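Local coordinates for protein Ceg4 (Legionella pneumophila subsp. pneumophila, PDB 6AOK) that acts as a HAD-like phosphotyrosine phosphatase, a Legionella effector that attenuates the activation of eukaryotic MAPK pathways, at residues Pro11-Thr22 / Glu157-Asp167; Gln50-Lys58 / Val111-Ile119. All blocks are in the same frame, centred on the assembly; numbering follows the deposited sequence. Where two conformers were deposited one is given.

Both contacts lie in the HAD-like phosphatase part of a longer protein that is predicted to carry a transmembrane helix elsewhere, and they show how one parallel sheet can carry a metal site and the loops around it. Contact 2 (50-58 with 111-119) is nested along the chain inside the loop closed by contact 1 (11-22 with 157-167); their centres are about 22 Å apart, on opposite sides of the centre of the chain. Strands 106-111 and 161-165 flank strand 13-17, so Thr17 O can accept from Val111 N. Beyond the strand ends, Asp20 OD2 pairs with Asn114 ND2, tying the magnesium loop to the segment that holds residues 50-58.

Contact 1 of 2, residues Pro11-Thr22 / Glu157-Asp167. With MG (magnesium ion), chain B.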
loop_
_atom_site.group_PDB
_atom_site.type_symbol
_atom_site.label_atom_id
_atom_site.label_comp_id
_atom_site.label_asym_id
_atom_site.label_seq_id
_atom_site.Cartn_x
_atom_site.Cartn_y
_atom_site.Cartn_z
ATOM N N PRO A 11 -15.274 14.371 6.899
ATOM C CA PRO A 11 -14.724 13.211 7.610
ATOM C C PRO A 11 -13.257 12.998 7.243
ATOM O O PRO A 11 -12.780 13.460 6.206
ATOM C CB PRO A 11 -15.577 12.044 7.092
ATOM C CG PRO A 11 -16.760 12.656 6.404
ATOM C CD PRO A 11 -16.292 13.980 5.905
ATOM N N LYS A 12 -12.542 12.273 8.103
ATOM C CA LYS A 12 -11.155 11.902 7.837
ATOM C C LYS A 12 -10.996 10.403 7.977
ATOM O O LYS A 12 -11.523 9.807 8.912
ATOM C CB LYS A 12 -10.214 12.586 8.809
ATOM C CG LYS A 12 -10.198 14.142 8.655
ATOM C CD LYS A 12 -9.461 14.563 7.373
ATOM C CE LYS A 12 -9.495 16.066 7.184
ATOM N NZ LYS A 12 -8.587 16.449 6.054
ATOM N N VAL A 13 -10.263 9.807 7.063
ATOM C CA VAL A 13 -9.949 8.382 7.095
ATOM C C VAL A 13 -8.446 8.244 7.023
ATOM O O VAL A 13 -7.774 8.980 6.279
ATOM C CB VAL A 13 -10.606 7.612 5.933
ATOM C CG1 VAL A 13 -10.306 6.169 6.016
ATOM C CG2 VAL A 13 -12.109 7.877 5.884
ATOM N N ILE A 14 -7.919 7.313 7.802
ATOM C CA ILE A 14 -6.508 6.959 7.747
ATOM C C ILE A 14 -6.437 5.478 7.444
ATOM O O ILE A 14 -7.158 4.695 8.046
ATOM C CB ILE A 14 -5.773 7.264 9.059
ATOM C CG1 ILE A 14 -5.930 8.738 9.386
ATOM C CG2 ILE A 14 -4.226 6.835 8.937
ATOM C CD1 ILE A 14 -5.549 9.055 10.812
ATOM N N ILE A 15 -5.589 5.111 6.498
ATOM C CA ILE A 15 -5.389 3.729 6.120
ATOM C C ILE A 15 -3.979 3.326 6.530
ATOM O O ILE A 15 -3.010 4.014 6.199
ATOM C CB ILE A 15 -5.610 3.532 4.610
ATOM C CG1 ILE A 15 -7.053 3.881 4.255
ATOM C CG2 ILE A 15 -5.278 2.080 4.208
ATOM C CD1 ILE A 15 -7.229 4.056 2.813
ATOM N N PHE A 16 -3.865 2.180 7.181
ATOM C CA PHE A 16 -2.576 1.541 7.383
ATOM C C PHE A 16 -2.701 0.211 6.694
ATOM O O PHE A 16 -3.399 -0.670 7.215
ATOM C CB PHE A 16 -2.259 1.346 8.869
ATOM C CG PHE A 16 -2.014 2.632 9.587
ATOM C CD1 PHE A 16 -3.014 3.208 10.370
ATOM C CD2 PHE A 16 -0.823 3.286 9.449
ATOM C CE1 PHE A 16 -2.782 4.401 11.035
ATOM C CE2 PHE A 16 -0.611 4.495 10.045
ATOM C CZ PHE A 16 -1.605 5.051 10.846
ATOM N N THR A 17 -2.008 0.044 5.554
ATOM C CA THR A 17 -2.153 -1.187 4.793
ATOM C C THR A 17 -0.771 -1.777 4.526
ATOM O O THR A 17 0.186 -1.057 4.214
ATOM C CB THR A 17 -2.904 -0.949 3.466
ATOM O OG1 THR A 17 -3.030 -2.184 2.774
ATOM C CG2 THR A 17 -2.142 0.007 2.588
ATOM N N ASP A 18 -0.668 -3.080 4.689
ATOM C CA ASP A 18 0.466 -3.838 4.182
ATOM C C ASP A 18 0.524 -3.742 2.646
ATOM O O ASP A 18 -0.448 -3.354 1.987
ATOM C CB ASP A 18 0.314 -5.304 4.649
ATOM C CG ASP A 18 1.472 -6.182 4.205
ATOM O OD1 ASP A 18 2.657 -5.759 4.347
ATOM O OD2 ASP A 18 1.184 -7.301 3.730
ATOM N N PHE A 19 1.691 -4.071 2.076
ATOM C CA PHE A 19 1.792 -4.121 0.618
ATOM C C PHE A 19 1.767 -5.561 0.105
ATOM O O PHE A 19 0.753 -5.988 -0.471
ATOM C CB PHE A 19 3.046 -3.345 0.122
ATOM C CG PHE A 19 3.160 -3.305 -1.381
ATOM C CD1 PHE A 19 2.335 -2.462 -2.130
ATOM C CD2 PHE A 19 4.096 -4.103 -2.045
ATOM C CE1 PHE A 19 2.417 -2.427 -3.509
ATOM C CE2 PHE A 19 4.173 -4.070 -3.444
ATOM C CZ PHE A 19 3.342 -3.228 -4.164
ATOM N N ASP A 20 2.841 -6.336 0.312
ATOM C CA ASP A 20 2.959 -7.662 -0.311
ATOM C C ASP A 20 1.961 -8.624 0.302
ATOM O O ASP A 20 2.023 -8.878 1.521
ATOM C CB ASP A 20 4.360 -8.234 -0.111
ATOM C CG ASP A 20 5.432 -7.402 -0.748
ATOM O OD1 ASP A 20 5.460 -7.255 -2.009
ATOM O OD2 ASP A 20 6.245 -6.854 0.028
ATOM N N GLY A 21 1.099 -9.217 -0.541
ATOM C CA GLY A 21 0.120 -10.161 -0.071
ATOM C C GLY A 21 -1.147 -9.513 0.457
ATOM O O GLY A 21 -2.092 -10.218 0.798
ATOM N N THR A 22 -1.191 -8.196 0.509
ATOM C CA THR A 22 -2.394 -7.464 0.869
ATOM C C THR A 22 -2.859 -6.650 -0.326
ATOM O O THR A 22 -3.921 -6.925 -0.913
ATOM C CB THR A 22 -2.076 -6.581 2.101
ATOM O OG1 THR A 22 -1.696 -7.437 3.214
ATOM C CG2 THR A 22 -3.284 -5.711 2.474
ATOM N N GLU A 157 -4.861 15.332 11.713
ATOM C CA GLU A 157 -6.195 15.346 12.310
ATOM C C GLU A 157 -6.692 13.935 12.616
ATOM O O GLU A 157 -6.416 13.036 11.869
ATOM C CB GLU A 157 -7.220 15.984 11.414
ATOM C CG GLU A 157 -6.630 16.887 10.373
ATOM C CD GLU A 157 -7.320 18.200 10.345
ATOM O OE1 GLU A 157 -8.204 18.412 11.189
ATOM O OE2 GLU A 157 -6.971 19.018 9.483
ATOM N N ARG A 158 -7.450 13.813 13.689
ATOM C CA ARG A 158 -7.997 12.541 14.153
ATOM C C ARG A 158 -8.968 11.950 13.132
ATOM O O ARG A 158 -9.774 12.658 12.520
ATOM C CB ARG A 158 -8.699 12.768 15.496
ATOM C CG ARG A 158 -9.655 11.697 15.940
ATOM C CD ARG A 158 -9.628 11.613 17.454
ATOM N NE ARG A 158 -8.327 11.148 17.904
ATOM C CZ ARG A 158 -8.096 9.922 18.355
ATOM N NH1 ARG A 158 -9.093 9.053 18.457
ATOM N NH2 ARG A 158 -6.873 9.570 18.726
ATOM N N ALA A 159 -8.875 10.646 12.945
ATOM C CA ALA A 159 -9.697 9.967 11.955
ATOM C C ALA A 159 -11.093 9.690 12.516
ATOM O O ALA A 159 -11.268 9.452 13.718
ATOM C CB ALA A 159 -9.048 8.632 11.547
ATOM N N ASN A 160 -12.088 9.752 11.641
ATOM C CA ASN A 160 -13.361 9.111 11.940
ATOM C C ASN A 160 -13.278 7.602 11.709
ATOM O O ASN A 160 -13.979 6.828 12.364
ATOM C CB ASN A 160 -14.481 9.739 11.087
ATOM C CG ASN A 160 -14.629 11.233 11.329
ATOM O OD1 ASN A 160 -13.935 12.063 10.725
ATOM N ND2 ASN A 160 -15.519 11.582 12.240
ATOM N N ARG A 161 -12.371 7.163 10.853
ATOM C CA ARG A 161 -12.218 5.748 10.557
ATOM C C ARG A 161 -10.754 5.444 10.301
ATOM O O ARG A 161 -10.087 6.195 9.585
ATOM C CB ARG A 161 -13.052 5.370 9.335
ATOM C CG ARG A 161 -13.189 3.888 9.129
ATOM C CD ARG A 161 -14.649 3.524 8.820
ATOM N NE ARG A 161 -15.652 4.350 9.492
ATOM C CZ ARG A 161 -15.856 4.370 10.803
ATOM N NH1 ARG A 161 -15.081 3.643 11.592
ATOM N NH2 ARG A 161 -16.805 5.138 11.322
ATOM N N VAL A 162 -10.263 4.348 10.878
ATOM C CA VAL A 162 -8.905 3.876 10.624
ATOM C C VAL A 162 -9.026 2.485 10.049
ATOM O O VAL A 162 -9.613 1.608 10.695
ATOM C CB VAL A 162 -8.043 3.856 11.904
ATOM C CG1 VAL A 162 -6.621 3.338 11.577
ATOM C CG2 VAL A 162 -8.052 5.273 12.618
ATOM N N TYR A 163 -8.474 2.276 8.837
ATOM C CA TYR A 163 -8.387 0.951 8.205
ATOM C C TYR A 163 -7.046 0.305 8.528
ATOM O O TYR A 163 -6.003 0.977 8.492
ATOM C CB TYR A 163 -8.497 1.050 6.690
ATOM C CG TYR A 163 -9.934 1.126 6.265
ATOM C CD1 TYR A 163 -10.643 2.295 6.408
ATOM C CD2 TYR A 163 -10.573 0.033 5.733
ATOM C CE1 TYR A 163 -11.950 2.365 6.024
ATOM C CE2 TYR A 163 -11.874 0.090 5.360
ATOM C CZ TYR A 163 -12.576 1.273 5.501
ATOM O OH TYR A 163 -13.929 1.353 5.139
ATOM N N ILE A 164 -7.079 -0.995 8.842
ATOM C CA ILE A 164 -5.875 -1.797 9.065
ATOM C C ILE A 164 -5.991 -3.058 8.232
ATOM O O ILE A 164 -6.937 -3.826 8.419
ATOM C CB ILE A 164 -5.683 -2.177 10.533
ATOM C CG1 ILE A 164 -5.813 -0.922 11.407
ATOM C CG2 ILE A 164 -4.314 -2.856 10.699
ATOM C CD1 ILE A 164 -6.067 -1.232 12.926
ATOM N N LEU A 165 -5.041 -3.262 7.308
ATOM C CA LEU A 165 -5.098 -4.396 6.389
ATOM C C LEU A 165 -3.761 -5.084 6.417
ATOM O O LEU A 165 -2.731 -4.431 6.190
ATOM C CB LEU A 165 -5.408 -3.950 4.957
ATOM C CG LEU A 165 -6.744 -3.224 4.908
ATOM C CD1 LEU A 165 -6.462 -1.749 4.749
ATOM C CD2 LEU A 165 -7.659 -3.739 3.802
ATOM N N ASP A 166 -3.755 -6.387 6.688
ATOM C CA ASP A 166 -2.477 -7.114 6.640
ATOM C C ASP A 166 -2.749 -8.607 6.509
ATOM O O ASP A 166 -3.641 -9.145 7.175
ATOM C CB ASP A 166 -1.618 -6.832 7.891
ATOM C CG ASP A 166 -0.129 -7.014 7.646
ATOM O OD1 ASP A 166 0.249 -8.063 7.075
ATOM O OD2 ASP A 166 0.687 -6.117 8.045
ATOM N N ASP A 167 -1.976 -9.280 5.652
ATOM C CA ASP A 167 -2.143 -10.723 5.587
ATOM C C ASP A 167 -1.355 -11.473 6.655
ATOM O O ASP A 167 -1.596 -12.663 6.837
ATOM C CB ASP A 167 -1.762 -11.282 4.183
ATOM C CG ASP A 167 -0.272 -11.060 3.834
ATOM O OD1 ASP A 167 0.211 -9.899 3.894
ATOM O OD2 ASP A 167 0.458 -12.038 3.524
HETATM MG MG MG B . 2.097 -9.048 3.544
HETATM O O HOH W 1 4.035 -8.396 3.614
HETATM O O HOH W 2 2.280 -9.041 5.641
HETATM O O HOH W 3 2.733 -11.053 3.342
#
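The magnesium site of this HAD-like phosphatase forms where Asp18 and Asp167 meet, just past the C-terminal ends of the adjacent parallel strands 13-17 and 161-165. Asp18 OD2 and Asp167 OD1 bind the ion at 2.0 and 2.1 Å, the backbone Asp20 O binds it at 2.0 Å, and three waters complete a six-ligand shell. Asp18, Asp20 and Thr22 match the DxDx(T/V) signature of the family; Asp20 offers the metal its backbone carbonyl, while its side-chain OD2 accepts a hydrogen bond from Asn114 ND2. A chi1 of 63° sets the carboxylate of Asp167 between its own N and carbonyl carbon, which brings OD1 onto the ion. Asp18 OD2 is gripped a second time, on its anti lone pair, by Thr22 OG1 at 2.9 Å. The Asp166 carboxylate stacks against that of Asp18, their planes 4° apart; Lys144 bridges to both and probably offsets the gathered negative charge. Each metal water also donates to a carboxylate oxygen, one apiece on Asp18, Asp166 and Asp167.

Behind the site the strands run 11° apart, and the last rung, Asp18 N to Leu165 O at 2.9 Å, fixes the backbone that carries the metal ligand. At the far end Asn160 OD1 accepts from Lys12 N at 3.0 Å, and Ile14 CD1 packs on Ala159 CB at 3.6 Å. Between these, Val162 CG1 lies in the plane of the Phe16 ring, against its edge, 3.8 Å from CD1.

Ile164 leads from the face it shares with Ile14 and Phe16 to helix 169-180, whereas Val13, Tyr163 and Leu165 on the other face meet helix 201-211, and strand 106-111 pairs with the other edge of strand 13-17, which is thus the middle strand of the sheet.

Contact 2 of 2, residues Gln50-Lys58 / Val111-Ile119; sequences QDYKNTPMK and VTKNRAEYI
With chi1 at 52°, Arg115 starts its side chain between its own N and carbonyl carbon, and a bend at chi3 (-70°) swings the guanidinium into the backbone carbonyls of Tyr52 and Thr55; Tyr52, with chi1 at 81°, sends its hydroxyl back to Lys113. Thus the loop 50-58, part of the insertion between the first two strands of the HAD-like core, where such proteins often carry a cap, is fastened to the N-terminal end of helix 116-125, whose N-cap residue is Arg115.

The guanidinium is held in its plane from several sides. NH1 donates to Tyr52 O at 2.9 Å and to Thr55 O at 2.7 Å, and NH2 reaches that same Thr55 oxygen at 2.9 Å, an end-on grip on a single atom. Along the other edge Glu117 takes NE and NH2 side-on, one on each carboxylate oxygen, with NH2 to OE2 at 3.0 Å, although both nitrogens come from above the carboxylate plane. Lys53 O lies over one face of the group, too poorly angled to bond to NH1. Met57, deposited as selenomethionine, covers the opposite face, its CE 3.7 Å from Arg115 CD, while SE rests on Glu117 CB.

Nearer the metal site, Tyr52 OH gives Lys113 O a short bond of 2.6 Å, the oxygen lying at the ring edge. Lys53 CB sits over the centre of the same ring, and its bent chain takes NZ to Asn114 O at 2.9 Å; Glu140 O, outside the two segments, accepts from the same NZ. One water links the two segments, accepting from Met57 N and donating to Glu117 OE2 at 2.7 Å.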
loop_
_atom_site.group_PDB
_atom_site.type_symbol
_atom_site.label_atom_id
_atom_site.label_comp_id
_atom_site.label_asym_id
_atom_site.label_seq_id
_atom_site.Cartn_x
_atom_site.Cartn_y
_atom_site.Cartn_z
ATOM N N GLN A 50 20.872 -10.654 -3.968
ATOM C CA GLN A 50 21.502 -9.597 -3.200
ATOM C C GLN A 50 20.540 -9.190 -2.103
ATOM O O GLN A 50 19.345 -9.460 -2.194
ATOM C CB GLN A 50 21.819 -8.385 -4.086
ATOM C CG GLN A 50 22.768 -8.732 -5.243
ATOM C CD GLN A 50 23.080 -7.465 -6.011
ATOM O OE1 GLN A 50 24.140 -6.848 -5.783
ATOM N NE2 GLN A 50 22.137 -7.037 -6.909
ATOM N N ASP A 51 21.056 -8.541 -1.062
ATOM C CA ASP A 51 20.189 -8.067 0.003
ATOM C C ASP A 51 19.041 -7.435 -0.758
ATOM O O ASP A 51 19.272 -6.679 -1.702
ATOM C CB ASP A 51 20.901 -7.027 0.864
ATOM C CG ASP A 51 19.996 -6.431 1.925
ATOM O OD1 ASP A 51 18.759 -6.515 1.769
ATOM O OD2 ASP A 51 20.521 -5.878 2.913
ATOM N N TYR A 52 17.808 -7.730 -0.370
ATOM C CA TYR A 52 16.674 -7.190 -1.134
ATOM C C TYR A 52 16.324 -5.793 -0.687
ATOM O O TYR A 52 15.757 -5.010 -1.461
ATOM C CB TYR A 52 15.421 -8.079 -1.036
ATOM C CG TYR A 52 14.635 -7.853 0.240
ATOM C CD1 TYR A 52 14.948 -8.568 1.391
ATOM C CD2 TYR A 52 13.639 -6.885 0.304
ATOM C CE1 TYR A 52 14.277 -8.342 2.593
ATOM C CE2 TYR A 52 12.965 -6.638 1.508
ATOM C CZ TYR A 52 13.281 -7.381 2.634
ATOM O OH TYR A 52 12.584 -7.134 3.831
ATOM N N LYS A 53 16.691 -5.444 0.526
ATOM C CA LYS A 53 16.136 -4.248 1.143
ATOM C C LYS A 53 17.045 -3.058 0.920
ATOM O O LYS A 53 16.561 -1.949 0.723
ATOM C CB LYS A 53 15.907 -4.512 2.640
ATOM C CG LYS A 53 15.403 -3.314 3.501
ATOM C CD LYS A 53 13.900 -3.330 3.637
ATOM C CE LYS A 53 13.444 -2.139 4.543
ATOM N NZ LYS A 53 12.064 -2.380 4.782
ATOM N N ASN A 54 18.351 -3.274 0.912
ATOM C CA ASN A 54 19.300 -2.171 0.955
ATOM C C ASN A 54 20.153 -2.039 -0.291
ATOM O O ASN A 54 20.770 -0.993 -0.470
ATOM C CB ASN A 54 20.232 -2.312 2.161
ATOM C CG ASN A 54 19.459 -2.298 3.464
ATOM O OD1 ASN A 54 18.671 -1.369 3.713
ATOM N ND2 ASN A 54 19.630 -3.350 4.275
ATOM N N THR A 55 20.191 -3.034 -1.151
ATOM C CA THR A 55 20.935 -2.880 -2.396
ATOM C C THR A 55 20.275 -1.791 -3.253
ATOM O O THR A 55 19.048 -1.813 -3.428
ATOM C CB THR A 55 20.958 -4.209 -3.157
ATOM O OG1 THR A 55 21.546 -5.234 -2.334
ATOM C CG2 THR A 55 21.797 -4.066 -4.472
ATOM N N PRO A 56 21.036 -0.842 -3.819
ATOM C CA PRO A 56 20.392 0.225 -4.601
ATOM C C PRO A 56 19.605 -0.351 -5.770
ATOM O O PRO A 56 19.992 -1.342 -6.404
ATOM C CB PRO A 56 21.575 1.096 -5.058
ATOM C CG PRO A 56 22.626 0.925 -3.940
ATOM C CD PRO A 56 22.478 -0.573 -3.607
HETATM N N MSE A 57 18.446 0.227 -6.007
HETATM C CA MSE A 57 17.570 -0.265 -7.062
HETATM C C MSE A 57 17.909 0.414 -8.369
HETATM O O MSE A 57 18.449 1.524 -8.382
HETATM C CB MSE A 57 16.091 -0.017 -6.700
HETATM C CG MSE A 57 15.117 -0.717 -7.612
HETATM SE SE MSE A 57 13.396 -1.129 -6.745
HETATM C CE MSE A 57 13.864 -2.623 -5.628
ATOM N N LYS A 58 17.660 -0.274 -9.491
ATOM C CA LYS A 58 17.813 0.369 -10.790
ATOM C C LYS A 58 16.925 1.609 -10.860
ATOM O O LYS A 58 15.927 1.736 -10.147
ATOM C CB LYS A 58 17.456 -0.616 -11.916
ATOM C CG LYS A 58 18.610 -1.640 -12.130
ATOM C CD LYS A 58 18.259 -2.774 -13.035
ATOM C CE LYS A 58 19.404 -3.812 -13.125
ATOM N NZ LYS A 58 18.908 -4.975 -13.966
ATOM N N VAL A 111 2.625 0.225 5.191
ATOM C CA VAL A 111 3.576 -0.146 6.230
ATOM C C VAL A 111 4.125 -1.511 5.851
ATOM O O VAL A 111 3.363 -2.472 5.722
ATOM C CB VAL A 111 2.895 -0.198 7.606
ATOM C CG1 VAL A 111 3.915 -0.356 8.712
ATOM C CG2 VAL A 111 1.945 1.090 7.836
ATOM N N THR A 112 5.435 -1.603 5.680
ATOM C CA THR A 112 5.923 -2.709 4.887
ATOM C C THR A 112 7.332 -3.107 5.325
ATOM O O THR A 112 8.080 -2.297 5.869
ATOM C CB THR A 112 5.902 -2.265 3.402
ATOM O OG1 THR A 112 6.201 -3.373 2.604
ATOM C CG2 THR A 112 6.929 -1.148 3.121
ATOM N N LYS A 113 7.713 -4.325 5.043
ATOM C CA LYS A 113 9.127 -4.691 5.112
ATOM C C LYS A 113 9.755 -4.717 3.721
ATOM O O LYS A 113 10.931 -5.126 3.576
ATOM C CB LYS A 113 9.323 -6.050 5.793
ATOM C CG LYS A 113 8.862 -6.080 7.255
ATOM C CD LYS A 113 8.657 -7.516 7.781
ATOM C CE LYS A 113 7.702 -7.358 8.989
ATOM N NZ LYS A 113 7.362 -8.617 9.642
ATOM N N ASN A 114 8.976 -4.344 2.701
ATOM C CA ASN A 114 9.500 -4.084 1.356
ATOM C C ASN A 114 10.077 -2.667 1.317
ATOM O O ASN A 114 10.405 -2.083 2.369
ATOM C CB ASN A 114 8.405 -4.274 0.302
ATOM C CG ASN A 114 8.938 -4.704 -1.061
ATOM O OD1 ASN A 114 9.886 -4.100 -1.588
ATOM N ND2 ASN A 114 8.305 -5.744 -1.669
ATOM N N ARG A 115 10.219 -2.080 0.136
ATOM C CA ARG A 115 10.925 -0.809 0.091
ATOM C C ARG A 115 10.155 0.126 -0.813
ATOM O O ARG A 115 9.507 -0.304 -1.767
ATOM C CB ARG A 115 12.368 -0.971 -0.412
ATOM C CG ARG A 115 12.449 -1.719 -1.734
ATOM C CD ARG A 115 13.856 -2.191 -1.929
ATOM N NE ARG A 115 14.770 -1.082 -2.186
ATOM C CZ ARG A 115 16.061 -1.234 -2.458
ATOM N NH1 ARG A 115 16.613 -2.464 -2.485
ATOM N NH2 ARG A 115 16.813 -0.145 -2.698
ATOM N N ALA A 116 10.205 1.420 -0.474
ATOM C CA ALA A 116 9.489 2.443 -1.242
ATOM C C ALA A 116 9.821 2.399 -2.733
ATOM O O ALA A 116 8.931 2.615 -3.571
ATOM C CB ALA A 116 9.822 3.831 -0.671
ATOM N N GLU A 117 11.077 2.146 -3.112
ATOM C CA GLU A 117 11.360 2.232 -4.556
ATOM C C GLU A 117 10.565 1.175 -5.309
ATOM O O GLU A 117 10.070 1.422 -6.425
ATOM C CB GLU A 117 12.853 2.088 -4.886
ATOM C CG GLU A 117 13.719 3.063 -4.191
ATOM C CD GLU A 117 14.363 2.447 -2.931
ATOM O OE1 GLU A 117 13.663 1.876 -2.040
ATOM O OE2 GLU A 117 15.585 2.540 -2.843
ATOM N N TYR A 118 10.389 0.019 -4.689
ATOM C CA TYR A 118 9.710 -1.080 -5.361
ATOM C C TYR A 118 8.220 -0.815 -5.439
ATOM O O TYR A 118 7.584 -1.012 -6.489
ATOM C CB TYR A 118 9.951 -2.378 -4.587
ATOM C CG TYR A 118 9.202 -3.511 -5.243
ATOM C CD1 TYR A 118 8.093 -4.099 -4.634
ATOM C CD2 TYR A 118 9.611 -3.975 -6.500
ATOM C CE1 TYR A 118 7.392 -5.175 -5.288
ATOM C CE2 TYR A 118 8.938 -5.026 -7.139
ATOM C CZ TYR A 118 7.834 -5.610 -6.529
ATOM O OH TYR A 118 7.200 -6.689 -7.105
ATOM N N ILE A 119 7.643 -0.386 -4.316
ATOM C CA ILE A 119 6.220 -0.085 -4.259
ATOM C C ILE A 119 5.868 0.997 -5.275
ATOM O O ILE A 119 4.913 0.849 -6.036
ATOM C CB ILE A 119 5.822 0.310 -2.815
ATOM C CG1 ILE A 119 5.951 -0.917 -1.886
ATOM C CG2 ILE A 119 4.443 0.919 -2.809
ATOM C CD1 ILE A 119 5.933 -0.520 -0.377
HETATM O O HOH W 4 17.733 2.656 -4.524
#